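Local coordinates for protein polyketide biosynthesis cytochrome P450 PksS (Bacillus subtilis, PDB 4YZR) that takes part in antibiotic biosynthesis as a haem-containing cytochrome P450 monooxygenase that acts on dihydrobacillaene in the bacillaene pathway, at residues A277-L282 and N340-F345; T48-C53 and N325-P330. All blocks are in the same frame, centred on the assembly; numbering follows the deposited sequence.

Interaction 1 (A277-L282 and N340-F345); sequences AVEELL and NRHISF. With HEM (protoporphyrin IX containing Fe), chain C.
E279 OE1 is gripped twice: H342 NE2 donates to it over 2.8 Å, with a fairly straight N-H...O angle of 159°, and a water lies 2.7 Å from the same E279 OE1 while also reaching N340 O. This joins the K helix of the P450 fold, helix 274-285, to the loop leading into the cysteine-bearing haem loop. E279 stands just before the ExxR motif of that helix, whose E280 and R283 form a salt bridge; E280 also binds R337, completing the E-R-R triad of the family. The nitrogen approaches OE1 from above the carboxylate plane, yet OE1 lies close to the plane of the imidazole, at its edge. OE2 is paired with R359, so the carboxylate has partners for both oxygens. A chi1 of 69° places the H342 ring between its own backbone N and carbonyl carbon, where ND1 accepts the N-H of S344 at 3.1 Å in the ring plane. Histidine suits the site because one ring can donate at NE2 and accept at ND1, which fixes its rotation and is consistent with a neutral tautomer. L282 CB lies over one face, 4.1 Å from the H342 ring centroid, in a CH-pi contact. Further along, S344 OG donates to L282 O at 2.7 Å from well above the carbonyl plane, a use for a short hydroxyl side chain in a buried place. The branched end of L282 packs against F345, an aromatic of the haem-binding loop that sits close to C352, the probable axial ligand of the iron. The F345 ring touches both leucine and porphyrin: F345 CE2 is 3.5 Å from L282 CD1, and F345 CE1 is 3.6 Å from haem C2B.

Interaction 2 (T48-C53 and N325-P330); sequences TRYDDC and NFFENP
A chi1 of -174° swings the Y50 ring away from its own backbone N and out of the first turn of helix 50-58, while in F326 a chi1 of -70° sets CG opposite the carbonyl carbon and lays the ring against that of Y50. The two form an offset stack, centroids 4.2 Å apart and planes at 26°. Y50 CD1 sits over the centre of the F326 ring, 3.5 Å from F326 CG, and F326 CB lies above the middle of the tyrosine ring. F327 meets Y50 differently: its edge, at CE2, comes within 3.9 Å of Y50 CD2, completing an aromatic cluster. Tyrosine suits the centre because its ring offers surface to both phenylalanines while its hydroxyl reaches on to R341 O. Beside the stack, R49 grips D51 side-on, NE to OD1 at 2.8 Å and NH1 to OD2 at 3.0 Å, which holds the guanidinium next to the amide of N325. The backbone N of Y50, at the helix start, is bound by D323, which also takes the backbone N of N325. In the P450 fold this is the packing of the B helix, after strand 42-47, against the loop running from the K' helix, 317-320, toward the haem loop.

How the interactions relate
The two interactions alternate along the chain, in the order 48-53, 277-282, 325-330, 340-345, and their centres are about 13 Å apart. Segments 325-330 and 340-345 belong to one long loop between helices 317-320 and 355-372, which interaction 2 binds to helix 50-58 and interaction 1 to helix 274-285. They also touch directly: the tyrosine hydroxyl of interaction 2 probably bonds to the backbone of interaction 1, and F327 packs on N340. R283 and R337, both partners of E280, reach carbonyls of residues 328-330 as well, so the E280-centred triad is bonded to the part of the loop that carries interaction 2. Interaction 1 lies beside the haem; interaction 2 is farther out, nearer the surface.

Interaction 1 (A277-L282 and N340-F345)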
ATOM      1  N   ALA A 277     -12.903 -11.325  -5.945  1.00 11.08           N
ATOM      2  CA  ALA A 277     -13.238  -9.929  -6.085  1.00 10.69           C
ATOM      3  C   ALA A 277     -12.132  -9.010  -5.534  1.00 10.60           C
ATOM      4  O   ALA A 277     -11.774  -8.026  -6.126  1.00 11.25           O
ATOM      5  CB  ALA A 277     -14.559  -9.603  -5.411  1.00 12.15           C
ATOM      6  N   VAL A 278     -11.672  -9.406  -4.358  1.00 10.12           N
ATOM      7  CA  VAL A 278     -10.543  -8.581  -3.723  1.00  9.58           C
ATOM      8  C   VAL A 278      -9.352  -8.604  -4.638  1.00 10.28           C
ATOM      9  O   VAL A 278      -8.696  -7.557  -4.793  1.00  9.94           O
ATOM     10  CB  VAL A 278     -10.286  -9.063  -2.323  1.00 10.56           C
ATOM     11  CG1 VAL A 278      -8.984  -8.446  -1.803  1.00 12.24           C
ATOM     12  CG2 VAL A 278     -11.483  -8.716  -1.425  1.00 13.03           C
ATOM     13  N   GLU A 279      -9.004  -9.718  -5.242  1.00  9.68           N
ATOM     14  CA  GLU A 279      -7.869  -9.739  -6.120  1.00  9.79           C
ATOM     15  C   GLU A 279      -8.073  -8.905  -7.356  1.00  9.53           C
ATOM     16  O   GLU A 279      -7.171  -8.191  -7.842  1.00  9.78           O
ATOM     17  CB  GLU A 279      -7.521 -11.171  -6.544  1.00 10.71           C
ATOM     18  CG  GLU A 279      -7.139 -12.053  -5.406  1.00 11.20           C
ATOM     19  CD  GLU A 279      -6.076 -11.525  -4.582  1.00 12.21           C
ATOM     20  OE1 GLU A 279      -4.931 -11.286  -5.116  1.00 13.48           O
ATOM     21  OE2 GLU A 279      -6.243 -11.337  -3.387  1.00 13.55           O
ATOM     22  N   GLU A 280      -9.299  -8.899  -7.886  1.00  9.44           N
ATOM     23  CA  GLU A 280      -9.604  -8.034  -9.011  1.00 10.35           C
ATOM     24  C   GLU A 280      -9.584  -6.582  -8.653  1.00 10.07           C
ATOM     25  O   GLU A 280      -9.100  -5.761  -9.438  1.00 11.66           O
ATOM     26  CB  GLU A 280     -10.902  -8.452  -9.677  1.00 12.26           C
ATOM     27  CG  GLU A 280     -11.283  -7.614 -10.858  1.00 12.62           C
ATOM     28  CD  GLU A 280     -10.446  -7.801 -12.078  1.00 14.02           C
ATOM     29  OE1 GLU A 280      -9.366  -8.414 -12.036  1.00 13.83           O
ATOM     30  OE2 GLU A 280     -10.891  -7.385 -13.246  1.00 13.87           O
ATOM     31  N   LEU A 281     -10.073  -6.261  -7.461  1.00 10.03           N
ATOM     32  CA  LEU A 281      -9.977  -4.859  -7.021  1.00  9.93           C
ATOM     33  C   LEU A 281      -8.529  -4.464  -6.826  1.00  9.04           C
ATOM     34  O   LEU A 281      -8.167  -3.327  -7.168  1.00  8.93           O
ATOM     35  CB  LEU A 281     -10.847  -4.633  -5.796  1.00  9.91           C
ATOM     36  CG  LEU A 281     -12.360  -4.797  -6.072  1.00 11.15           C
ATOM     37  CD1 LEU A 281     -13.125  -4.806  -4.786  1.00 12.75           C
ATOM     38  CD2 LEU A 281     -12.943  -3.777  -6.947  1.00 11.47           C
ATOM     39  N   LEU A 282      -7.680  -5.315  -6.303  1.00  9.20           N
ATOM     40  CA  LEU A 282      -6.243  -5.012  -6.233  1.00  8.36           C
ATOM     41  C   LEU A 282      -5.684  -4.774  -7.588  1.00  9.29           C
ATOM     42  O   LEU A 282      -4.924  -3.802  -7.792  1.00  9.00           O
ATOM     43  CB  LEU A 282      -5.523  -6.147  -5.564  1.00  8.41           C
ATOM     44  CG  LEU A 282      -5.622  -6.221  -4.053  1.00  9.86           C
ATOM     45  CD1 LEU A 282      -5.411  -7.598  -3.477  1.00 11.13           C
ATOM     46  CD2 LEU A 282      -4.677  -5.184  -3.408  1.00  9.88           C
ATOM     47  N   ASN A 340      -5.271 -14.662 -11.616  1.00 22.37           N
ATOM     48  CA  ASN A 340      -5.188 -13.134 -11.620  1.00 16.60           C
ATOM     49  C   ASN A 340      -3.833 -12.901 -11.038  1.00 14.74           C
ATOM     50  O   ASN A 340      -3.654 -12.718  -9.835  1.00 16.22           O
ATOM     51  CB  ASN A 340      -6.217 -12.574 -10.719  1.00 14.95           C
ATOM     52  CG  ASN A 340      -6.176 -11.029 -10.733  1.00 14.78           C
ATOM     53  OD1 ASN A 340      -5.195 -10.402 -11.165  1.00 15.01           O
ATOM     54  ND2 ASN A 340      -7.250 -10.447 -10.252  1.00 12.93           N
ATOM     55  N   ARG A 341      -2.820 -12.828 -11.858  1.00 12.64           N
ATOM     56  CA  ARG A 341      -1.458 -12.715 -11.513  1.00 12.71           C
ATOM     57  C   ARG A 341      -0.994 -11.222 -11.521  1.00 11.14           C
ATOM     58  O   ARG A 341       0.054 -10.888 -11.888  1.00 11.28           O
ATOM     59  CB  ARG A 341      -0.540 -13.602 -12.381  1.00 15.77           C
ATOM     60  CG  ARG A 341      -0.861 -15.097 -12.231  1.00 23.76           C
ATOM     61  CD  ARG A 341       0.200 -16.052 -12.790  1.00 29.00           C
ATOM     62  NE  ARG A 341      -0.429 -16.629 -13.978  1.00 43.33           N
ATOM     63  CZ  ARG A 341      -1.210 -17.709 -14.009  1.00 36.00           C
ATOM     64  NH1 ARG A 341      -1.354 -18.506 -12.962  1.00 48.11           N
ATOM     65  NH2 ARG A 341      -1.740 -18.055 -15.147  1.00 42.90           N
ATOM     66  N   HIS A 342      -1.789 -10.385 -10.856  1.00 10.38           N
ATOM     67  CA  HIS A 342      -1.441  -8.992 -10.694  1.00  9.78           C
ATOM     68  C   HIS A 342      -0.185  -8.850  -9.847  1.00  8.91           C
ATOM     69  O   HIS A 342       0.179  -9.748  -9.034  1.00 10.04           O
ATOM     70  CB  HIS A 342      -2.636  -8.235 -10.026  1.00  9.39           C
ATOM     71  CG  HIS A 342      -2.893  -8.596  -8.626  1.00  9.03           C
ATOM     72  ND1 HIS A 342      -2.099  -8.214  -7.566  1.00 10.20           N
ATOM     73  CD2 HIS A 342      -3.885  -9.342  -8.094  1.00  9.48           C
ATOM     74  CE1 HIS A 342      -2.602  -8.661  -6.452  1.00 10.11           C
ATOM     75  NE2 HIS A 342      -3.675  -9.388  -6.718  1.00  9.69           N
ATOM     76  N   ILE A 343       0.455  -7.725  -9.950  1.00  8.29           N
ATOM     77  CA  ILE A 343       1.623  -7.357  -9.171  1.00  9.12           C
ATOM     78  C   ILE A 343       1.372  -6.173  -8.207  1.00  8.36           C
ATOM     79  O   ILE A 343       2.249  -5.411  -7.888  1.00  8.52           O
ATOM     80  CB  ILE A 343       2.853  -7.089 -10.033  1.00  9.81           C
ATOM     81  CG1 ILE A 343       2.686  -5.999 -11.065  1.00 10.36           C
ATOM     82  CG2 ILE A 343       3.303  -8.394 -10.719  1.00 12.68           C
ATOM     83  CD1 ILE A 343       4.060  -5.490 -11.625  1.00 12.05           C
ATOM     84  N   SER A 344       0.126  -6.096  -7.760  1.00  7.78           N
ATOM     85  CA  SER A 344      -0.226  -5.029  -6.807  1.00  7.88           C
ATOM     86  C   SER A 344       0.492  -5.076  -5.486  1.00  8.27           C
ATOM     87  O   SER A 344       0.595  -4.066  -4.798  1.00  8.24           O
ATOM     88  CB  SER A 344      -1.651  -4.957  -6.555  1.00  8.19           C
ATOM     89  OG  SER A 344      -2.344  -4.745  -7.847  1.00 10.69           O
ATOM     90  N   PHE A 345       0.959  -6.261  -5.115  1.00  8.11           N
ATOM     91  CA  PHE A 345       1.782  -6.526  -3.875  1.00  7.87           C
ATOM     92  C   PHE A 345       3.270  -6.629  -4.229  1.00  8.80           C
ATOM     93  O   PHE A 345       4.069  -7.079  -3.426  1.00  8.93           O
ATOM     94  CB  PHE A 345       1.288  -7.722  -3.148  1.00  7.39           C
ATOM     95  CG  PHE A 345      -0.055  -7.590  -2.515  1.00  7.87           C
ATOM     96  CD1 PHE A 345      -0.325  -6.594  -1.588  1.00  7.99           C
ATOM     97  CD2 PHE A 345      -1.088  -8.534  -2.718  1.00  8.08           C
ATOM     98  CE1 PHE A 345      -1.503  -6.461  -0.936  1.00  8.06           C
ATOM     99  CE2 PHE A 345      -2.276  -8.457  -2.064  1.00  8.48           C
ATOM    100  CZ  PHE A 345      -2.492  -7.445  -1.162  1.00  8.54           C
TER
HETATM  101  CHA HEM C 502       5.900  -4.276   0.506  0.93  8.82           C
HETATM  102  CHB HEM C 502       1.693  -3.169  -1.598  0.93  7.20           C
HETATM  103  CHC HEM C 502      -0.517  -3.421   2.726  0.93  7.08           C
HETATM  104  CHD HEM C 502       3.711  -4.365   4.789  0.93  9.16           C
HETATM  105  C1A HEM C 502       4.964  -3.933  -0.441  0.93  7.99           C
HETATM  106  C2A HEM C 502       5.153  -3.797  -1.893  0.93  7.57           C
HETATM  107  C3A HEM C 502       4.016  -3.436  -2.432  0.93  7.39           C
HETATM  108  C4A HEM C 502       3.010  -3.422  -1.367  0.93  7.26           C
HETATM  109  CMA HEM C 502       3.762  -3.067  -3.839  0.93  8.20           C
HETATM  110  CAA HEM C 502       6.511  -3.898  -2.597  0.93  9.04           C
HETATM  111  CBA HEM C 502       7.198  -2.614  -2.690  0.93 10.10           C
HETATM  112  CGA HEM C 502       8.593  -2.566  -3.449  0.93 10.28           C
HETATM  113  O1A HEM C 502       9.019  -1.371  -3.616  0.93 11.37           O
HETATM  114  O2A HEM C 502       8.990  -3.618  -3.788  0.93 11.17           O
HETATM  115  C1B HEM C 502       0.723  -3.128  -0.599  0.93  6.53           C
HETATM  116  C2B HEM C 502      -0.675  -2.920  -0.789  0.93  6.25           C
HETATM  117  C3B HEM C 502      -1.331  -2.978   0.395  0.93  6.89           C
HETATM  118  C4B HEM C 502      -0.284  -3.245   1.382  0.93  6.77           C
HETATM  119  CMB HEM C 502      -1.240  -2.689  -2.114  0.93  7.64           C
HETATM  120  CAB HEM C 502      -2.730  -2.822   0.751  0.93  7.88           C
HETATM  121  CBB HEM C 502      -3.667  -2.976  -0.118  0.93 13.04           C
HETATM  122  C1C HEM C 502       0.393  -3.737   3.700  0.93  7.48           C
HETATM  123  C2C HEM C 502       0.182  -3.907   5.084  0.93  7.93           C
HETATM  124  C3C HEM C 502       1.406  -4.183   5.696  0.93  8.92           C
HETATM  125  C4C HEM C 502       2.374  -4.133   4.648  0.93  7.84           C
HETATM  126  CMC HEM C 502      -1.206  -3.938   5.668  0.93  8.96           C
HETATM  127  CAC HEM C 502       1.692  -4.444   7.097  0.93 10.30           C
HETATM  128  CBC HEM C 502       0.987  -3.989   8.068  0.93 16.19           C
HETATM  129  C1D HEM C 502       4.699  -4.413   3.835  0.93  8.11           C
HETATM  130  C2D HEM C 502       6.102  -4.607   4.109  0.93  9.68           C
HETATM  131  C3D HEM C 502       6.709  -4.604   2.886  0.93  8.96           C
HETATM  132  C4D HEM C 502       5.670  -4.413   1.854  0.93  8.13           C
HETATM  133  CMD HEM C 502       6.740  -4.865   5.457  0.93  9.90           C
HETATM  134  CAD HEM C 502       8.170  -4.811   2.582  0.93  9.65           C
HETATM  135  CBD HEM C 502       8.515  -6.249   2.356  0.93  9.97           C
HETATM  136  CGD HEM C 502      10.030  -6.559   2.147  0.93 10.07           C
HETATM  137  O1D HEM C 502      10.741  -5.592   1.850  0.93 11.16           O
HETATM  138  O2D HEM C 502      10.355  -7.758   2.245  0.93 12.42           O
HETATM  139  NA  HEM C 502       3.634  -3.785  -0.208  0.93  7.60           N
HETATM  140  NB  HEM C 502       0.910  -3.373   0.742  0.93  7.37           N
HETATM  141  NC  HEM C 502       1.728  -3.901   3.453  0.93  8.26           N
HETATM  142  ND  HEM C 502       4.445  -4.271   2.491  0.93  8.19           N
HETATM  143 FE   HEM C 502       2.684  -3.902   1.618  0.93  7.61          FE
HETATM  144  O   HOH W   1      -4.159 -13.001  -7.055  1.00 22.60           O

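Interaction 2 (T48-C53 and N325-P330)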
ATOM      1  N   THR A  48       6.573   0.001 -18.091  1.00 10.25           N
ATOM      2  CA  THR A  48       5.144  -0.145 -18.063  1.00 10.36           C
ATOM      3  C   THR A  48       4.526  -1.418 -18.457  1.00 10.40           C
ATOM      4  O   THR A  48       3.356  -1.655 -18.207  1.00 11.40           O
ATOM      5  CB  THR A  48       4.463   1.011 -18.786  1.00 11.24           C
ATOM      6  OG1 THR A  48       5.220   1.242 -20.001  1.00 13.01           O
ATOM      7  CG2 THR A  48       4.548   2.261 -17.946  1.00 11.16           C
ATOM      8  N   ARG A  49       5.286  -2.281 -19.196  1.00 10.87           N
ATOM      9  CA  ARG A  49       4.764  -3.599 -19.506  1.00 10.36           C
ATOM     10  C   ARG A  49       4.959  -4.647 -18.419  1.00  9.41           C
ATOM     11  O   ARG A  49       5.932  -4.572 -17.698  1.00 10.58           O
ATOM     12  CB  ARG A  49       5.477  -4.170 -20.732  1.00 11.95           C
ATOM     13  CG  ARG A  49       5.080  -3.482 -22.060  1.00 13.29           C
ATOM     14  CD  ARG A  49       6.114  -3.890 -23.161  1.00 14.72           C
ATOM     15  NE  ARG A  49       6.148  -5.353 -23.356  1.00 14.86           N
ATOM     16  CZ  ARG A  49       5.477  -6.016 -24.281  1.00 17.96           C
ATOM     17  NH1 ARG A  49       5.552  -7.341 -24.330  1.00 19.48           N
ATOM     18  NH2 ARG A  49       4.650  -5.400 -25.138  1.00 19.97           N
ATOM     19  N   TYR A  50       4.078  -5.628 -18.360  1.00  9.62           N
ATOM     20  CA  TYR A  50       4.167  -6.655 -17.328  1.00  9.47           C
ATOM     21  C   TYR A  50       5.458  -7.459 -17.477  1.00 10.39           C
ATOM     22  O   TYR A  50       6.162  -7.744 -16.524  1.00 10.09           O
ATOM     23  CB  TYR A  50       2.960  -7.568 -17.410  1.00  9.73           C
ATOM     24  CG  TYR A  50       2.828  -8.589 -16.333  1.00  9.62           C
ATOM     25  CD1 TYR A  50       3.491  -9.806 -16.343  1.00  9.86           C
ATOM     26  CD2 TYR A  50       1.921  -8.382 -15.277  1.00 11.08           C
ATOM     27  CE1 TYR A  50       3.288 -10.767 -15.399  1.00 10.38           C
ATOM     28  CE2 TYR A  50       1.706  -9.364 -14.313  1.00 11.46           C
ATOM     29  CZ  TYR A  50       2.385 -10.561 -14.389  1.00 10.03           C
ATOM     30  OH  TYR A  50       2.140 -11.573 -13.476  1.00 11.58           O
ATOM     31  N   ASP A  51       5.802  -7.888 -18.700  1.00 10.94           N
ATOM     32  CA  ASP A  51       6.982  -8.697 -18.844  1.00 10.89           C
ATOM     33  C   ASP A  51       8.208  -7.949 -18.488  1.00 10.26           C
ATOM     34  O   ASP A  51       9.104  -8.503 -17.787  1.00 12.02           O
ATOM     35  CB  ASP A  51       7.105  -9.269 -20.319  1.00 12.05           C
ATOM     36  CG  ASP A  51       7.181  -8.262 -21.400  1.00 14.63           C
ATOM     37  OD1 ASP A  51       6.872  -7.070 -21.295  1.00 15.17           O
ATOM     38  OD2 ASP A  51       7.579  -8.605 -22.578  1.00 17.22           O
ATOM     39  N   ASP A  52       8.294  -6.686 -18.855  1.00 10.88           N
ATOM     40  CA  ASP A  52       9.488  -5.919 -18.489  1.00 11.45           C
ATOM     41  C   ASP A  52       9.555  -5.568 -16.987  1.00 11.19           C
ATOM     42  O   ASP A  52      10.610  -5.596 -16.350  1.00 11.22           O
ATOM     43  CB  ASP A  52       9.604  -4.614 -19.262  1.00 12.95           C
ATOM     44  CG  ASP A  52       9.685  -4.828 -20.787  1.00 15.00           C
ATOM     45  OD1 ASP A  52      10.377  -5.809 -21.184  1.00 18.06           O
ATOM     46  OD2 ASP A  52       9.124  -4.067 -21.572  1.00 15.54           O
ATOM     47  N   CYS A  53       8.371  -5.331 -16.392  1.00 10.33           N
ATOM     48  CA  CYS A  53       8.347  -5.126 -14.944  1.00 10.26           C
ATOM     49  C   CYS A  53       8.863  -6.339 -14.242  1.00 11.13           C
ATOM     50  O   CYS A  53       9.631  -6.279 -13.278  1.00 10.91           O
ATOM     51  CB  CYS A  53       6.964  -4.791 -14.500  1.00  9.97           C
ATOM     52  SG  CYS A  53       6.438  -3.081 -14.801  1.00 11.42           S
ATOM     53  N   ASN A 325      -1.118  -8.833 -22.782  1.00 14.37           N
ATOM     54  CA  ASN A 325      -0.346 -10.066 -22.901  1.00 15.43           C
ATOM     55  C   ASN A 325      -0.514 -11.006 -21.737  1.00 14.79           C
ATOM     56  O   ASN A 325      -0.237 -12.206 -21.784  1.00 16.24           O
ATOM     57  CB  ASN A 325       1.055  -9.748 -23.059  1.00 17.24           C
ATOM     58  CG  ASN A 325       1.331  -9.007 -24.311  1.00 20.24           C
ATOM     59  OD1 ASN A 325       1.274  -9.640 -25.393  1.00 23.60           O
ATOM     60  ND2 ASN A 325       1.554  -7.725 -24.264  1.00 24.51           N
ATOM     61  N   PHE A 326      -0.998 -10.438 -20.578  1.00 12.68           N
ATOM     62  CA  PHE A 326      -1.156 -11.213 -19.398  1.00 13.08           C
ATOM     63  C   PHE A 326      -2.532 -11.280 -18.799  1.00 13.99           C
ATOM     64  O   PHE A 326      -2.791 -12.136 -17.917  1.00 16.75           O
ATOM     65  CB  PHE A 326      -0.122 -10.723 -18.314  1.00 12.92           C
ATOM     66  CG  PHE A 326       1.278 -11.084 -18.675  1.00 11.37           C
ATOM     67  CD1 PHE A 326       2.024 -10.288 -19.520  1.00 11.51           C
ATOM     68  CD2 PHE A 326       1.847 -12.306 -18.274  1.00 13.01           C
ATOM     69  CE1 PHE A 326       3.302 -10.615 -19.872  1.00 13.57           C
ATOM     70  CE2 PHE A 326       3.125 -12.633 -18.644  1.00 12.65           C
ATOM     71  CZ  PHE A 326       3.837 -11.802 -19.447  1.00 14.02           C
ATOM     72  N   PHE A 327      -3.442 -10.414 -19.227  1.00 13.05           N
ATOM     73  CA  PHE A 327      -4.770 -10.345 -18.746  1.00 14.50           C
ATOM     74  C   PHE A 327      -5.728 -10.189 -19.940  1.00 16.56           C
ATOM     75  O   PHE A 327      -5.598  -9.285 -20.728  1.00 18.96           O
ATOM     76  CB  PHE A 327      -4.992  -9.159 -17.766  1.00 13.30           C
ATOM     77  CG  PHE A 327      -4.063  -9.142 -16.571  1.00 12.77           C
ATOM     78  CD1 PHE A 327      -4.384  -9.859 -15.469  1.00 12.29           C
ATOM     79  CD2 PHE A 327      -2.809  -8.570 -16.634  1.00 12.13           C
ATOM     80  CE1 PHE A 327      -3.552  -9.884 -14.360  1.00 11.97           C
ATOM     81  CE2 PHE A 327      -1.929  -8.603 -15.558  1.00 11.64           C
ATOM     82  CZ  PHE A 327      -2.330  -9.290 -14.468  1.00 11.15           C
ATOM     83  N   GLU A 328      -6.789 -10.976 -19.871  1.00 18.02           N
ATOM     84  CA  GLU A 328      -7.827 -10.851 -20.894  1.00 23.31           C
ATOM     85  C   GLU A 328      -8.750  -9.706 -20.603  1.00 18.98           C
ATOM     86  O   GLU A 328      -9.155  -9.527 -19.465  1.00 19.49           O
ATOM     87  CB  GLU A 328      -8.622 -12.145 -20.930  1.00 28.58           C
ATOM     88  CG  GLU A 328      -9.811 -12.207 -21.890  1.00 39.09           C
ATOM     89  CD  GLU A 328     -10.661 -13.440 -21.607  1.00 48.64           C
ATOM     90  OE1 GLU A 328     -10.066 -14.464 -21.207  1.00 52.88           O
ATOM     91  OE2 GLU A 328     -11.904 -13.390 -21.768  1.00 56.57           O
ATOM     92  N   ASN A 329      -9.077  -8.910 -21.650  1.00 19.69           N
ATOM     93  CA  ASN A 329      -9.961  -7.759 -21.525  1.00 19.34           C
ATOM     94  C   ASN A 329      -9.557  -6.942 -20.281  1.00 17.67           C
ATOM     95  O   ASN A 329     -10.347  -6.789 -19.361  1.00 17.29           O
ATOM     96  CB  ASN A 329     -11.416  -8.208 -21.340  1.00 23.71           C
ATOM     97  CG  ASN A 329     -11.931  -9.033 -22.508  1.00 30.58           C
ATOM     98  OD1 ASN A 329     -12.511 -10.083 -22.315  1.00 39.04           O
ATOM     99  ND2 ASN A 329     -11.742  -8.538 -23.670  1.00 32.91           N
ATOM    100  N   PRO A 330      -8.332  -6.450 -20.318  1.00 17.15           N
ATOM    101  CA  PRO A 330      -7.730  -5.891 -19.060  1.00 15.55           C
ATOM    102  C   PRO A 330      -8.385  -4.653 -18.532  1.00 15.62           C
ATOM    103  O   PRO A 330      -8.288  -4.331 -17.356  1.00 14.89           O
ATOM    104  CB  PRO A 330      -6.292  -5.621 -19.462  1.00 17.99           C
ATOM    105  CG  PRO A 330      -6.374  -5.474 -20.979  1.00 20.38           C
ATOM    106  CD  PRO A 330      -7.333  -6.528 -21.382  1.00 19.37           C
TER